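Side-chain contact in lectin-related NK cell receptor LY49L1 (Mus musculus, PDB 3G8K), which is a natural killer cell receptor that probably recognises MHC class I molecules through its C-type lectin-like domain, the part present here: residues L102-K105 against T106-D109. The protein carries 1 engineered substitution. Residues are numbered along the deposited sequence; the frame is centred on the assembly and turned at random.
Sequences LLSK and TRLD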
loop_
_atom_site.group_PDB
_atom_site.type_symbol
_atom_site.label_atom_id
_atom_site.label_comp_id
_atom_site.label_asym_id
_atom_site.label_seq_id
_atom_site.Cartn_x
_atom_site.Cartn_y
_atom_site.Cartn_z
ATOM N N LEU A 102 15.282 12.231 1.487
ATOM C CA LEU A 102 14.608 10.980 1.675
ATOM C C LEU A 102 13.342 11.195 2.478
ATOM O O LEU A 102 13.291 12.092 3.305
ATOM C CB LEU A 102 15.371 10.037 2.604
ATOM C CG LEU A 102 16.793 9.707 2.381
ATOM C CD1 LEU A 102 17.316 9.517 3.790
ATOM C CD2 LEU A 102 16.698 8.346 1.646
ATOM N N LEU A 103 12.415 10.290 2.208
ATOM C CA LEU A 103 11.255 9.919 3.005
ATOM C C LEU A 103 11.564 8.725 3.930
ATOM O O LEU A 103 12.022 7.653 3.464
ATOM C CB LEU A 103 10.137 9.456 2.036
ATOM C CG LEU A 103 8.708 9.147 2.589
ATOM C CD1 LEU A 103 8.305 10.180 3.692
ATOM C CD2 LEU A 103 7.674 9.084 1.443
ATOM N N SER A 104 11.300 8.898 5.225
ATOM C CA SER A 104 11.107 7.750 6.159
ATOM C C SER A 104 9.717 7.843 6.786
ATOM O O SER A 104 9.042 8.882 6.652
ATOM C CB SER A 104 12.215 7.692 7.229
ATOM O OG SER A 104 12.250 8.793 8.105
ATOM N N LYS A 105 9.270 6.780 7.454
ATOM C CA LYS A 105 8.056 6.857 8.287
ATOM C C LYS A 105 7.998 8.004 9.279
ATOM O O LYS A 105 6.911 8.483 9.684
ATOM C CB LYS A 105 7.862 5.550 9.061
ATOM C CG LYS A 105 7.838 4.331 8.144
ATOM C CD LYS A 105 7.162 3.221 8.849
ATOM C CE LYS A 105 5.720 3.523 9.029
ATOM N NZ LYS A 105 4.958 3.390 7.758
ATOM N N THR A 106 9.159 8.475 9.689
ATOM C CA THR A 106 9.141 9.484 10.722
ATOM C C THR A 106 9.190 10.958 10.202
ATOM O O THR A 106 8.549 11.832 10.805
ATOM C CB THR A 106 10.068 9.077 11.946
ATOM O OG1 THR A 106 10.673 10.215 12.546
ATOM C CG2 THR A 106 11.199 8.103 11.540
ATOM N N ARG A 107 9.908 11.214 9.093
ATOM C CA ARG A 107 10.197 12.571 8.650
ATOM C C ARG A 107 10.873 12.569 7.294
ATOM O O ARG A 107 11.306 11.539 6.820
ATOM C CB ARG A 107 11.085 13.338 9.670
ATOM C CG ARG A 107 12.444 12.689 10.034
ATOM C CD ARG A 107 12.991 13.215 11.420
ATOM N NE ARG A 107 14.409 12.961 11.616
ATOM C CZ ARG A 107 15.008 11.751 11.597
ATOM N NH1 ARG A 107 16.319 11.666 11.797
ATOM N NH2 ARG A 107 14.330 10.627 11.378
ATOM N N LEU A 108 10.923 13.756 6.687
ATOM C CA LEU A 108 11.807 14.092 5.601
ATOM C C LEU A 108 13.181 14.361 6.249
ATOM O O LEU A 108 13.262 15.029 7.285
ATOM C CB LEU A 108 11.250 15.325 4.897
ATOM C CG LEU A 108 10.461 15.147 3.581
ATOM C CD1 LEU A 108 9.602 13.844 3.455
ATOM C CD2 LEU A 108 9.664 16.403 3.117
ATOM N N ASP A 109 14.253 13.831 5.651
ATOM C CA ASP A 109 15.594 14.149 6.091
ATOM C C ASP A 109 16.492 14.350 4.890
ATOM O O ASP A 109 16.211 13.834 3.820
ATOM C CB ASP A 109 16.097 13.026 7.000
ATOM C CG ASP A 109 17.202 13.500 7.939
ATOM O OD1 ASP A 109 17.765 12.621 8.602
ATOM O OD2 ASP A 109 17.473 14.752 8.003
HETATM O O HOH W 1 14.971 8.693 9.918
#
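Ser104 and Arg107 close the end of a beta hairpin, with Lys105 and Thr106 at the turn. The Ser104 N-H gives a nearly straight bond to Arg107 O, at 3.1 Å and 164°. Ser104 OG sits between its own backbone N and carbonyl carbon (chi1 64°). This brings it within 3.2 Å of Arg107 O, and it accepts a weak bond from Thr106 N at 3.5 Å. The methyl CG2 of Thr106 packs against the same hydroxyl. A water lies between Ser104 OG and Arg107 NH2, and its link to the arginine is weak. The Arg107 guanidinium also lies near Asp109, two residues on. Arg107 NH1 is a long 3.6 Å from Asp109 OD1. The oxygen is well off the guanidinium plane, and what remains is electrostatic attraction.

Further from the turn, Leu102 and Asp109 form an antiparallel hydrogen-bonded pair. Leu102 N meets Asp109 O at 3.0 Å, and Asp109 N returns a bond to Leu102 O. One step nearer the turn, Leu103 and Leu108 form a non-hydrogen-bonded pair, and their CD1 methyls touch at 3.9 Å.

Lys105 NZ bonds the carbonyls of Lys55, Leu56 and Val58, tying the turn to the C-terminal end of helix 48-57 and just beyond it. Both Leu103 and Leu108 rest on Leu51 of that helix. On the other face Leu102 packs on Trp64 and Phe117. Strand 100-104 pairs with strand 62-70 in the sheet of the lectin-like domain.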